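PDB 1VZV: assemblin from Human herpesvirus 3, which cleaves the scaffold assembly protein as a dimeric serine protease, probably allowing the viral procapsid to mature into its icosahedral form. Local coordinates for residues P107-S112 with V130-V135; I38-R43 with K190-T195; G140-Y145 with D207-R212; L3-Y8 with P61-I66; D45-E50 with K179-S184. All blocks are in the same frame, centred on the assembly; numbering follows the deposited sequence.

Interaction 1: P107-S112 with V130-V135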
# COMPACT_ATOMS: atom_id res chain seq x y z
N PRO A 107 4.36 1.92 -10.29
CA PRO A 107 4.57 2.86 -11.38
C PRO A 107 5.93 3.41 -11.70
O PRO A 107 6.11 3.92 -12.80
CB PRO A 107 3.58 3.98 -11.06
CG PRO A 107 3.47 3.96 -9.62
CD PRO A 107 3.45 2.49 -9.29
N SER A 108 6.89 3.38 -10.80
CA SER A 108 8.20 3.92 -11.13
C SER A 108 9.37 2.92 -11.17
O SER A 108 9.25 1.77 -10.74
CB SER A 108 8.53 5.12 -10.24
OG SER A 108 7.54 6.15 -10.33
N VAL A 109 10.50 3.37 -11.70
CA VAL A 109 11.70 2.56 -11.86
C VAL A 109 12.87 3.27 -11.23
O VAL A 109 13.05 4.45 -11.49
CB VAL A 109 12.01 2.36 -13.34
CG1 VAL A 109 13.53 2.45 -13.64
CG2 VAL A 109 11.38 1.04 -13.82
N SER A 110 13.70 2.54 -10.48
CA SER A 110 14.86 3.10 -9.80
C SER A 110 16.14 2.46 -10.27
O SER A 110 16.31 1.27 -10.12
CB SER A 110 14.72 2.92 -8.29
OG SER A 110 15.19 4.06 -7.57
N LEU A 111 17.02 3.25 -10.86
CA LEU A 111 18.31 2.79 -11.39
C LEU A 111 19.36 2.80 -10.31
O LEU A 111 19.97 3.85 -10.06
CB LEU A 111 18.80 3.71 -12.50
CG LEU A 111 20.22 3.42 -12.99
CD1 LEU A 111 20.25 2.16 -13.82
CD2 LEU A 111 20.72 4.57 -13.79
N SER A 112 19.58 1.68 -9.66
CA SER A 112 20.61 1.65 -8.64
C SER A 112 21.92 1.64 -9.43
O SER A 112 22.40 0.57 -9.86
CB SER A 112 20.49 0.41 -7.75
OG SER A 112 19.27 -0.29 -8.01
N VAL A 130 17.75 -2.27 -11.98
CA VAL A 130 16.61 -1.36 -12.13
C VAL A 130 15.52 -1.84 -11.16
O VAL A 130 15.09 -2.99 -11.25
CB VAL A 130 16.02 -1.49 -13.58
CG1 VAL A 130 14.65 -0.85 -13.67
CG2 VAL A 130 16.99 -0.88 -14.61
N ALA A 131 15.05 -0.98 -10.26
CA ALA A 131 14.02 -1.36 -9.29
C ALA A 131 12.64 -0.84 -9.68
O ALA A 131 12.52 0.21 -10.30
CB ALA A 131 14.39 -0.85 -7.96
N LEU A 132 11.61 -1.61 -9.41
CA LEU A 132 10.25 -1.15 -9.69
C LEU A 132 9.75 -0.65 -8.33
O LEU A 132 10.02 -1.28 -7.31
CB LEU A 132 9.38 -2.31 -10.23
CG LEU A 132 9.66 -2.92 -11.62
CD1 LEU A 132 8.63 -3.99 -11.87
CD2 LEU A 132 9.64 -1.88 -12.73
N CYS A 133 8.99 0.43 -8.29
CA CYS A 133 8.54 0.98 -7.02
C CYS A 133 7.41 1.99 -7.21
O CYS A 133 7.00 2.21 -8.33
CB CYS A 133 9.75 1.70 -6.42
SG CYS A 133 10.61 2.80 -7.64
N VAL A 134 6.89 2.59 -6.14
CA VAL A 134 5.83 3.59 -6.28
C VAL A 134 6.43 4.79 -7.02
O VAL A 134 6.13 5.02 -8.19
CB VAL A 134 5.28 4.05 -4.94
CG1 VAL A 134 4.36 5.25 -5.10
CG2 VAL A 134 4.52 2.94 -4.34
N VAL A 135 7.28 5.56 -6.35
CA VAL A 135 7.91 6.69 -7.01
C VAL A 135 9.38 6.66 -6.71
O VAL A 135 9.79 6.22 -5.64
CB VAL A 135 7.32 8.01 -6.61
CG1 VAL A 135 5.80 7.88 -6.48
CG2 VAL A 135 7.99 8.55 -5.35
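Ser108 to Leu111 pair antiparallel with Val130 to Cys133 at one border of the central sheet of the assemblin protease fold, where strand 108-112 is one of the two border strands within the chain and carries the catalytic Ser110. Ser108 with Cys133 and Ser110 with Ala131 are the hydrogen-bonded pairs; Ser108 N reaches Cys133 O at 2.7 Å, and Ala131 N reaches Ser110 O at 2.6 Å. Between and beyond them, Val109 with Leu132 and Leu111 with Val130 are non-hydrogen-bonded. On the face shared with Val130 and Leu132, Val109 divides its methyls: Val109 CG1 meets Val130 CG1 at 3.5 Å, Val109 CG2 meets Leu132 CD2 at 3.6 Å, and Phe63 of strand 61-67 packs against the same group. On the opposite face Ser110 CB lies 3.8 Å from Ala131 CB, close to His42. Where strand 129-133 ends, Ser108 turns its hydroxyl back beside its own N (chi1 -57°), and Ser108 OG donates to Val134 O at 2.8 Å, somewhat tilted from that carbonyl's plane. Ser110 thus has both its backbone N and O tied to Ala131, which fixes its main chain while its side chain stays on the face where His42 and His129 complete the triad.

Interaction 2: I38-R43 with K190-T195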
# COMPACT_ATOMS: atom_id res chain seq x y z
N ILE A 38 16.00 -6.60 -13.46
CA ILE A 38 14.90 -5.83 -12.93
C ILE A 38 14.30 -6.55 -11.72
O ILE A 38 13.79 -7.66 -11.83
CB ILE A 38 13.82 -5.62 -14.04
CG1 ILE A 38 14.19 -4.40 -14.88
CG2 ILE A 38 12.42 -5.47 -13.48
CD1 ILE A 38 13.14 -4.04 -15.88
N ASN A 39 14.43 -5.97 -10.55
CA ASN A 39 13.85 -6.59 -9.38
C ASN A 39 12.90 -5.58 -8.76
O ASN A 39 12.83 -4.44 -9.20
CB ASN A 39 14.92 -7.11 -8.41
CG ASN A 39 15.71 -6.02 -7.73
OD1 ASN A 39 15.22 -4.91 -7.50
ND2 ASN A 39 16.96 -6.34 -7.36
N ILE A 40 12.18 -6.00 -7.73
CA ILE A 40 11.21 -5.15 -7.05
C ILE A 40 11.76 -4.71 -5.69
O ILE A 40 12.27 -5.53 -4.96
CB ILE A 40 9.91 -5.96 -6.82
CG1 ILE A 40 9.31 -6.42 -8.15
CG2 ILE A 40 8.93 -5.20 -5.94
CD1 ILE A 40 8.18 -7.37 -7.96
N ASP A 41 11.67 -3.43 -5.35
CA ASP A 41 12.12 -2.91 -4.05
C ASP A 41 13.63 -2.99 -3.87
O ASP A 41 14.14 -2.78 -2.75
CB ASP A 41 11.39 -3.69 -2.91
CG ASP A 41 11.69 -3.14 -1.47
OD1 ASP A 41 11.56 -1.90 -1.27
OD2 ASP A 41 12.00 -3.94 -0.52
N HIS A 42 14.36 -3.21 -4.96
CA HIS A 42 15.83 -3.36 -4.94
C HIS A 42 16.24 -4.70 -4.31
O HIS A 42 17.40 -4.92 -4.01
CB HIS A 42 16.55 -2.22 -4.22
CG HIS A 42 16.49 -0.91 -4.93
ND1 HIS A 42 17.31 -0.56 -5.97
CD2 HIS A 42 15.71 0.17 -4.69
CE1 HIS A 42 17.00 0.70 -6.33
NE2 HIS A 42 16.03 1.19 -5.58
N ARG A 43 15.26 -5.59 -4.14
CA ARG A 43 15.45 -6.91 -3.58
C ARG A 43 16.19 -7.84 -4.53
O ARG A 43 15.63 -8.35 -5.49
CB ARG A 43 14.10 -7.54 -3.21
CG ARG A 43 13.50 -6.99 -1.94
CD ARG A 43 14.33 -7.36 -0.73
NE ARG A 43 13.96 -8.66 -0.16
CZ ARG A 43 13.02 -8.81 0.78
NH1 ARG A 43 12.36 -7.74 1.24
NH2 ARG A 43 12.73 -10.04 1.25
N LYS A 190 5.65 -10.57 0.35
CA LYS A 190 6.36 -9.83 1.39
C LYS A 190 7.12 -8.67 0.75
O LYS A 190 7.20 -7.60 1.32
CB LYS A 190 7.34 -10.75 2.16
CG LYS A 190 6.67 -11.71 3.15
CD LYS A 190 7.64 -12.70 3.78
CE LYS A 190 6.90 -13.68 4.72
NZ LYS A 190 6.56 -13.15 6.11
N VAL A 191 7.70 -8.89 -0.42
CA VAL A 191 8.39 -7.77 -1.04
C VAL A 191 7.33 -6.75 -1.47
O VAL A 191 7.53 -5.55 -1.32
CB VAL A 191 9.23 -8.18 -2.27
CG1 VAL A 191 10.05 -7.00 -2.75
CG2 VAL A 191 10.13 -9.34 -1.96
N LEU A 192 6.20 -7.23 -1.98
CA LEU A 192 5.13 -6.36 -2.44
C LEU A 192 4.40 -5.71 -1.28
O LEU A 192 3.78 -4.67 -1.46
CB LEU A 192 4.15 -7.09 -3.37
CG LEU A 192 4.63 -7.61 -4.73
CD1 LEU A 192 3.49 -8.29 -5.44
CD2 LEU A 192 5.16 -6.50 -5.58
N LEU A 193 4.42 -6.34 -0.12
CA LEU A 193 3.81 -5.73 1.05
C LEU A 193 4.80 -4.67 1.52
O LEU A 193 4.40 -3.63 2.00
CB LEU A 193 3.61 -6.73 2.20
CG LEU A 193 3.32 -6.02 3.53
CD1 LEU A 193 1.95 -5.44 3.47
CD2 LEU A 193 3.42 -6.92 4.70
N SER A 194 6.09 -4.94 1.36
CA SER A 194 7.13 -4.01 1.80
C SER A 194 7.15 -2.69 1.05
O SER A 194 7.63 -1.70 1.58
CB SER A 194 8.50 -4.68 1.74
OG SER A 194 9.52 -3.78 2.17
N THR A 195 6.68 -2.67 -0.19
CA THR A 195 6.68 -1.42 -0.91
C THR A 195 5.51 -0.56 -0.44
O THR A 195 5.60 0.65 -0.52
CB THR A 195 6.78 -1.58 -2.45
OG1 THR A 195 5.59 -2.16 -2.97
CG2 THR A 195 7.94 -2.45 -2.82
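Asp41 turns its side chain onto helix 185-197, meeting Val191, Ser194 and Thr195. Its CB sits between two methyls, 3.6 Å from Val191 CG1 and 3.7 Å from Thr195 CG2. With CG anti to the backbone N (chi1 -175°), the chain runs on past Thr195 in the opposite direction to that side chain, and OD1 passes 4.0 Å from Thr195 CG2. At the tip OD2 comes to 3.7 Å from Ser194 OG, but each group bonds to the second subunit: Asp41 OD1 with His81 of that subunit, and Ser194 OG with Ala79 O of the same neighbour. Flanking Asp41, Ile40 CD1 touches Leu192 CD2 at 3.9 Å. Arg43 CG lies 3.5 Å from Val191 CG1, and one face of its guanidinium rests on Val191 CG2, while NE forms a salt bridge with Asp45. The type I' turn from Ile40 to Arg43 gathers these three side chains on one helix flank and carries the catalytic His42 beyond it. Helix 185-197 packs on the turn after strand 37-40 and on the second subunit, with helix 70-79 on Leu192; the catalytic His42 is thus close to the interface of the dimer, which is the active species.

Interaction 3: G140-Y145 with D207-R212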
# COMPACT_ATOMS: atom_id res chain seq x y z
N GLY A 140 12.05 11.83 -13.91
CA GLY A 140 11.20 11.43 -15.02
C GLY A 140 10.99 9.93 -14.98
O GLY A 140 10.59 9.32 -15.99
N THR A 141 11.24 9.35 -13.79
CA THR A 141 11.20 7.91 -13.55
C THR A 141 9.86 7.21 -13.56
O THR A 141 9.75 6.13 -12.98
CB THR A 141 11.95 7.51 -12.24
OG1 THR A 141 11.42 8.21 -11.10
CG2 THR A 141 13.43 7.77 -12.35
N VAL A 142 8.83 7.79 -14.15
CA VAL A 142 7.56 7.09 -14.23
C VAL A 142 7.70 6.13 -15.43
O VAL A 142 8.43 6.43 -16.38
CB VAL A 142 6.40 8.06 -14.37
CG1 VAL A 142 5.43 7.59 -15.40
CG2 VAL A 142 5.71 8.21 -13.05
N VAL A 143 7.08 4.96 -15.38
CA VAL A 143 7.22 4.04 -16.49
C VAL A 143 5.92 3.58 -17.12
O VAL A 143 4.85 3.77 -16.57
CB VAL A 143 8.07 2.83 -16.12
CG1 VAL A 143 9.49 3.24 -15.97
CG2 VAL A 143 7.57 2.18 -14.88
N ASN A 144 6.03 3.02 -18.32
CA ASN A 144 4.91 2.49 -19.04
C ASN A 144 5.18 1.00 -19.23
O ASN A 144 6.32 0.59 -19.39
CB ASN A 144 4.74 3.20 -20.38
CG ASN A 144 3.41 2.90 -21.05
OD1 ASN A 144 2.35 3.12 -20.48
ND2 ASN A 144 3.47 2.40 -22.28
N TYR A 145 4.11 0.21 -19.09
CA TYR A 145 4.12 -1.24 -19.23
C TYR A 145 3.08 -1.59 -20.29
O TYR A 145 2.04 -0.93 -20.37
CB TYR A 145 3.60 -1.92 -17.95
CG TYR A 145 4.39 -1.78 -16.68
CD1 TYR A 145 4.35 -0.61 -15.94
CD2 TYR A 145 5.10 -2.86 -16.19
CE1 TYR A 145 5.01 -0.51 -14.71
CE2 TYR A 145 5.76 -2.79 -14.97
CZ TYR A 145 5.72 -1.61 -14.23
OH TYR A 145 6.41 -1.55 -13.03
N ASP A 207 -0.28 12.53 -7.64
CA ASP A 207 0.04 13.84 -8.22
C ASP A 207 1.51 13.85 -8.58
O ASP A 207 1.92 14.45 -9.56
CB ASP A 207 -0.27 14.99 -7.25
CG ASP A 207 -1.77 15.14 -6.97
OD1 ASP A 207 -2.59 14.99 -7.91
OD2 ASP A 207 -2.11 15.42 -5.79
N VAL A 208 2.31 13.19 -7.75
CA VAL A 208 3.73 13.07 -8.00
C VAL A 208 3.83 12.27 -9.28
O VAL A 208 4.41 12.72 -10.23
CB VAL A 208 4.39 12.32 -6.87
CG1 VAL A 208 5.80 11.94 -7.26
CG2 VAL A 208 4.35 13.15 -5.62
N VAL A 209 3.21 11.09 -9.31
CA VAL A 209 3.22 10.25 -10.50
C VAL A 209 2.55 10.97 -11.66
O VAL A 209 2.81 10.67 -12.82
CB VAL A 209 2.53 8.94 -10.25
CG1 VAL A 209 2.50 8.10 -11.48
CG2 VAL A 209 3.26 8.21 -9.18
N ALA A 210 1.69 11.93 -11.38
CA ALA A 210 1.06 12.67 -12.46
C ALA A 210 2.13 13.46 -13.18
O ALA A 210 2.30 13.31 -14.37
CB ALA A 210 -0.00 13.59 -11.93
N LYS A 211 2.90 14.25 -12.44
CA LYS A 211 3.93 15.07 -13.06
C LYS A 211 5.19 14.36 -13.57
O LYS A 211 5.77 14.83 -14.56
CB LYS A 211 4.28 16.32 -12.23
CG LYS A 211 5.03 16.06 -10.95
CD LYS A 211 4.84 17.18 -9.93
CE LYS A 211 3.44 17.10 -9.27
NZ LYS A 211 2.27 16.90 -10.23
N ARG A 212 5.59 13.25 -12.95
CA ARG A 212 6.77 12.50 -13.42
C ARG A 212 6.41 11.95 -14.80
O ARG A 212 7.26 11.85 -15.69
CB ARG A 212 7.08 11.32 -12.51
CG ARG A 212 7.35 11.65 -11.05
CD ARG A 212 8.74 12.20 -10.87
NE ARG A 212 9.19 12.22 -9.48
CZ ARG A 212 9.42 11.13 -8.73
NH1 ARG A 212 9.20 9.90 -9.19
NH2 ARG A 212 9.85 11.29 -7.49
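Arg212 brings its guanidinium alongside Thr141, the two side chains pointing the same way. One face of the flat group is covered by Val208 CG1 from the preceding helical turn, 3.9 Å above the plane and over its centre. Thr141 OG1 approaches obliquely, 3.4 Å from Arg212 NH1, at an angle too poor for a hydrogen bond; it is hydrogen-bonded instead to Arg138 O. NH2 makes a weak hydrogen bond to Gly136 O, so Arg212 also reaches the loop ahead of 140-145. The apolar half of the contact is carried by Val142. Its CG2 fits between two helix side chains, 3.4 Å from Arg212 CB and 3.6 Å from Val209 CG1, crossing the Val209 side chain at about a right angle. Arg212 sets CB against this valine, and its chain then bends at chi2 (-77°), which carries the charged end off toward Thr141. Gly140 CA lies 4.0 Å from Arg212 O, where the backbones come nearest. In related herpesvirus proteases the arginine-bearing loop just ahead of this segment helps form the oxyanion hole, so helix 205-216 probably backs that loop. Val135 also packs on Val209 and Arg212, Val142 leans on Ser108 of strand 108-112, and residues 140-143 lead into strand 144-146 at the other border of the sheet, beside strand 3-8.

Interaction 4: L3-Y8 with P61-I66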
# COMPACT_ATOMS: atom_id res chain seq x y z
N LEU A 3 5.51 -8.75 -20.03
CA LEU A 3 5.21 -7.36 -19.98
C LEU A 3 6.49 -6.69 -20.36
O LEU A 3 7.57 -7.20 -20.06
CB LEU A 3 4.85 -6.95 -18.56
CG LEU A 3 3.43 -7.16 -18.04
CD1 LEU A 3 3.00 -8.62 -18.23
CD2 LEU A 3 3.37 -6.73 -16.56
N TYR A 4 6.38 -5.60 -21.08
CA TYR A 4 7.54 -4.85 -21.47
C TYR A 4 7.34 -3.56 -20.76
O TYR A 4 6.21 -3.07 -20.67
CB TYR A 4 7.56 -4.64 -22.97
CG TYR A 4 7.80 -5.92 -23.68
CD1 TYR A 4 6.76 -6.81 -23.89
CD2 TYR A 4 9.09 -6.31 -24.01
CE1 TYR A 4 6.99 -8.06 -24.38
CE2 TYR A 4 9.34 -7.58 -24.51
CZ TYR A 4 8.28 -8.44 -24.68
OH TYR A 4 8.52 -9.71 -25.14
N VAL A 5 8.41 -3.06 -20.17
CA VAL A 5 8.40 -1.81 -19.44
C VAL A 5 9.43 -0.94 -20.15
O VAL A 5 10.46 -1.45 -20.58
CB VAL A 5 8.87 -2.03 -18.00
CG1 VAL A 5 8.62 -0.81 -17.17
CG2 VAL A 5 8.20 -3.22 -17.41
N ALA A 6 9.12 0.34 -20.32
CA ALA A 6 10.05 1.26 -20.96
C ALA A 6 9.92 2.63 -20.29
O ALA A 6 8.83 3.01 -19.89
CB ALA A 6 9.77 1.36 -22.44
N GLY A 7 11.03 3.34 -20.11
CA GLY A 7 11.00 4.64 -19.48
C GLY A 7 12.42 5.15 -19.39
O GLY A 7 13.33 4.47 -19.84
N TYR A 8 12.61 6.34 -18.84
CA TYR A 8 13.93 6.93 -18.69
C TYR A 8 14.51 6.58 -17.34
O TYR A 8 13.87 6.79 -16.31
CB TYR A 8 13.87 8.44 -18.73
CG TYR A 8 13.42 9.06 -20.02
CD1 TYR A 8 14.33 9.31 -21.03
CD2 TYR A 8 12.12 9.52 -20.17
CE1 TYR A 8 13.98 10.00 -22.13
CE2 TYR A 8 11.76 10.21 -21.27
CZ TYR A 8 12.70 10.45 -22.25
OH TYR A 8 12.36 11.20 -23.35
N PRO A 61 18.92 8.54 -20.38
CA PRO A 61 18.96 7.13 -20.73
C PRO A 61 17.51 6.64 -20.83
O PRO A 61 16.72 6.92 -19.92
CB PRO A 61 19.63 6.49 -19.51
CG PRO A 61 20.40 7.59 -18.91
CD PRO A 61 19.48 8.75 -19.04
N PHE A 62 17.18 5.93 -21.91
CA PHE A 62 15.83 5.37 -22.12
C PHE A 62 15.98 3.86 -22.21
O PHE A 62 16.81 3.37 -22.97
CB PHE A 62 15.20 5.91 -23.40
CG PHE A 62 13.76 5.54 -23.56
CD1 PHE A 62 12.76 6.30 -22.96
CD2 PHE A 62 13.39 4.42 -24.28
CE1 PHE A 62 11.42 5.93 -23.07
CE2 PHE A 62 12.06 4.05 -24.40
CZ PHE A 62 11.08 4.81 -23.79
N PHE A 63 15.19 3.11 -21.45
CA PHE A 63 15.33 1.66 -21.45
C PHE A 63 14.08 0.91 -21.75
O PHE A 63 12.99 1.42 -21.64
CB PHE A 63 15.84 1.16 -20.10
CG PHE A 63 14.75 0.81 -19.08
CD1 PHE A 63 13.95 1.80 -18.52
CD2 PHE A 63 14.58 -0.49 -18.65
CE1 PHE A 63 13.01 1.49 -17.55
CE2 PHE A 63 13.64 -0.79 -17.68
CZ PHE A 63 12.86 0.20 -17.14
N LEU A 64 14.27 -0.36 -22.04
CA LEU A 64 13.18 -1.27 -22.33
C LEU A 64 13.55 -2.53 -21.56
O LEU A 64 14.72 -2.87 -21.43
CB LEU A 64 13.10 -1.51 -23.85
CG LEU A 64 12.01 -2.42 -24.42
CD1 LEU A 64 10.64 -1.99 -23.96
CD2 LEU A 64 12.07 -2.35 -25.93
N GLY A 65 12.57 -3.20 -20.98
CA GLY A 65 12.93 -4.38 -20.24
C GLY A 65 11.81 -5.37 -20.33
O GLY A 65 10.71 -5.04 -20.80
N ILE A 66 12.10 -6.59 -19.93
CA ILE A 66 11.08 -7.61 -19.94
C ILE A 66 10.83 -8.12 -18.50
O ILE A 66 11.76 -8.26 -17.69
CB ILE A 66 11.42 -8.75 -20.95
CG1 ILE A 66 10.21 -9.65 -21.17
CG2 ILE A 66 12.60 -9.58 -20.49
CD1 ILE A 66 10.33 -10.50 -22.38
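Ala6 CB is the middle of an apolar patch formed with Leu64 and Phe62 where strands 3-8 and 61-67 run antiparallel through the central sheet. Leu64 CD1 lies 3.8 Å from that methyl, and Phe62 CZ comes from the other direction to 3.9 Å. Tyr8 and Phe62 continue the patch as a T-shaped pair: the edge of Phe62 at CD1 points over the centre of the Tyr8 face, with ring centroids 5.3 Å apart and planes at 85°. Phe62 swings CG anti to its backbone N (chi1 -172°), a turn that brings one face of its ring over Gly7 and leaves its rim facing the tyrosine. Toward the far end Tyr4 and Ile66 lie side by side, Ile66 CD1 resting 3.7 Å from Tyr4 CZ. On the reverse face Phe63 lies against Gly7, which has no side chain to hinder it, with Gly7 O near the ring plane at its edge; Val5 CG1 is a looser neighbour of Phe63 CZ at 4.4 Å. Two hydrogen-bonded pairs join the backbones: Val5 N to Gly65 O at 3.1 Å and Phe63 N to Gly7 O at 2.8 Å, each with its return bond. At the polar edge Tyr8 OH bonds to Asp57. Helices 149-152 and 161-173 pack over the face of Tyr4, Ala6 and Leu64, whereas on the other side Phe63 packs against Val109, Val130 and Ile38; within the sheet, strand 3-8 is flanked by strand 144-146 and strand 61-67 by strand 47-56.

Interaction 5: D45-E50 with K179-S184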
# COMPACT_ATOMS: atom_id res chain seq x y z
N ASP A 45 16.93 -10.69 -4.01
CA ASP A 45 16.26 -11.99 -3.95
C ASP A 45 14.93 -11.94 -4.64
O ASP A 45 14.16 -12.90 -4.58
CB ASP A 45 16.01 -12.44 -2.50
CG ASP A 45 15.20 -11.44 -1.70
OD1 ASP A 45 15.13 -10.25 -2.07
OD2 ASP A 45 14.62 -11.83 -0.66
N CYS A 46 14.62 -10.79 -5.22
CA CYS A 46 13.34 -10.62 -5.90
C CYS A 46 13.45 -9.95 -7.26
O CYS A 46 13.02 -8.83 -7.45
CB CYS A 46 12.37 -9.86 -5.00
SG CYS A 46 10.70 -9.94 -5.65
N VAL A 47 14.06 -10.67 -8.21
CA VAL A 47 14.27 -10.23 -9.59
C VAL A 47 13.14 -10.87 -10.36
O VAL A 47 12.82 -12.03 -10.12
CB VAL A 47 15.62 -10.74 -10.14
CG1 VAL A 47 15.76 -10.41 -11.60
CG2 VAL A 47 16.78 -10.13 -9.34
N VAL A 48 12.54 -10.11 -11.27
CA VAL A 48 11.39 -10.58 -12.05
C VAL A 48 11.47 -10.33 -13.55
O VAL A 48 10.45 -10.45 -14.25
CB VAL A 48 10.10 -9.90 -11.55
CG1 VAL A 48 9.75 -10.38 -10.16
CG2 VAL A 48 10.28 -8.39 -11.57
N GLY A 49 12.64 -9.98 -14.05
CA GLY A 49 12.79 -9.71 -15.47
C GLY A 49 14.18 -9.17 -15.67
O GLY A 49 15.01 -9.27 -14.76
N GLU A 50 14.45 -8.64 -16.86
CA GLU A 50 15.77 -8.08 -17.16
C GLU A 50 15.72 -7.03 -18.28
O GLU A 50 15.03 -7.22 -19.30
CB GLU A 50 16.77 -9.18 -17.54
CG GLU A 50 16.64 -9.74 -18.98
CD GLU A 50 17.90 -10.49 -19.44
OE1 GLU A 50 19.01 -9.96 -19.28
OE2 GLU A 50 17.77 -11.61 -19.97
N LYS A 179 12.69 -16.91 -21.19
CA LYS A 179 13.13 -16.98 -19.81
C LYS A 179 12.01 -16.58 -18.86
O LYS A 179 11.55 -15.46 -18.93
CB LYS A 179 14.25 -15.95 -19.67
CG LYS A 179 15.48 -16.36 -18.95
CD LYS A 179 16.49 -15.25 -19.11
CE LYS A 179 17.86 -15.65 -18.57
NZ LYS A 179 19.00 -14.93 -19.26
N VAL A 180 11.50 -17.49 -18.03
CA VAL A 180 10.47 -17.07 -17.08
C VAL A 180 11.06 -16.98 -15.66
O VAL A 180 11.59 -17.95 -15.10
CB VAL A 180 9.15 -17.94 -17.15
CG1 VAL A 180 8.77 -18.24 -18.60
CG2 VAL A 180 9.24 -19.21 -16.34
N TRP A 181 11.08 -15.76 -15.12
CA TRP A 181 11.60 -15.51 -13.79
C TRP A 181 10.65 -16.02 -12.72
O TRP A 181 9.48 -15.63 -12.65
CB TRP A 181 11.88 -14.02 -13.60
CG TRP A 181 13.03 -13.58 -14.43
CD1 TRP A 181 14.34 -13.47 -14.03
CD2 TRP A 181 13.02 -13.30 -15.84
NE1 TRP A 181 15.14 -13.16 -15.11
CE2 TRP A 181 14.36 -13.05 -16.23
CE3 TRP A 181 12.01 -13.24 -16.81
CZ2 TRP A 181 14.71 -12.75 -17.55
CZ3 TRP A 181 12.36 -12.93 -18.12
CH2 TRP A 181 13.70 -12.69 -18.48
N LYS A 182 11.13 -16.96 -11.93
CA LYS A 182 10.31 -17.52 -10.88
C LYS A 182 10.76 -17.03 -9.52
O LYS A 182 11.96 -17.14 -9.20
CB LYS A 182 10.37 -19.04 -10.91
CG LYS A 182 9.56 -19.62 -12.03
CD LYS A 182 9.73 -21.11 -12.12
CE LYS A 182 8.59 -21.73 -12.92
NZ LYS A 182 7.29 -21.66 -12.17
N VAL A 183 9.84 -16.41 -8.77
CA VAL A 183 10.10 -15.95 -7.40
C VAL A 183 9.02 -16.76 -6.68
O VAL A 183 8.28 -17.48 -7.32
CB VAL A 183 9.92 -14.41 -7.20
CG1 VAL A 183 10.08 -14.05 -5.77
CG2 VAL A 183 10.98 -13.64 -7.98
N SER A 184 8.90 -16.64 -5.37
CA SER A 184 7.92 -17.47 -4.68
C SER A 184 6.84 -16.70 -3.94
O SER A 184 7.12 -16.07 -2.94
CB SER A 184 8.66 -18.37 -3.69
OG SER A 184 10.03 -18.52 -4.09
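Trp181 lies flat over Gly49 at a classic beta bulge, in which Val48 and Gly49 both face Ile38 of the neighbouring strand 37-40. The bulge belongs to strand 47-56; the tryptophan comes from the loop joining helices 161-173 and 185-197, which runs roughly antiparallel to the strand. Gly49 CA makes a CH-pi contact with the six-membered ring, 3.7 Å from its centroid and 16° off the ring normal. With no side chain at Gly49 to intervene, the indole can settle directly on the backbone. Trp181 CG, anti to the carbonyl carbon (chi1 -69°), sends the indole toward the strand, while Lys179 CG packs toward the rim of its other face, so the ring is held between its own loop and the strand. Glu50 crosses the indole at about a right angle: Glu50 CG touches Trp181 CZ2 at 3.9 Å, and the carboxylate plane stands 75° from the ring. Beyond the ring, Glu50 OE2 forms a long salt bridge to Lys179 NZ at 3.6 Å, again with the two side chains nearly perpendicular; the same oxygen is hydrogen-bonded to Tyr174 OH, which helps fix its position. Val47 meets the five-membered end of the indole at a slant, its CG1 being 4.2 Å from Trp181 CD1. Val183 completes the packing with both methyls, next to Leu188 of helix 185-197, which also touches Cys46. The Val183 and Val48 side chains meet at a slant, Val183 CG2 lying 4.1 Å from Val48 CG1, and Val183 CG1 lies 4.2 Å from Cys46 SG.

From the N terminus, interaction 4 opens at 3-8 and closes at 61-66. Interactions 2 and 5 open within that span, at 38-43 and 45-50, and close far outside it, so both cross interaction 4; 5 closes first, at 179-184, and so lies within 2, which closes at 190-195. Interaction 1, a short closure of 107-112 with 130-135, falls inside both and in series with 4. Interaction 3 starts after it, at 140-145, and ends at 207-212, crossing 2 and 5. All five reach one sheet: 1 and 4 pair its strands, while 2, 3 and 5 bring the dimer-facing helix, the C-terminal helix and the interhelical loop against it.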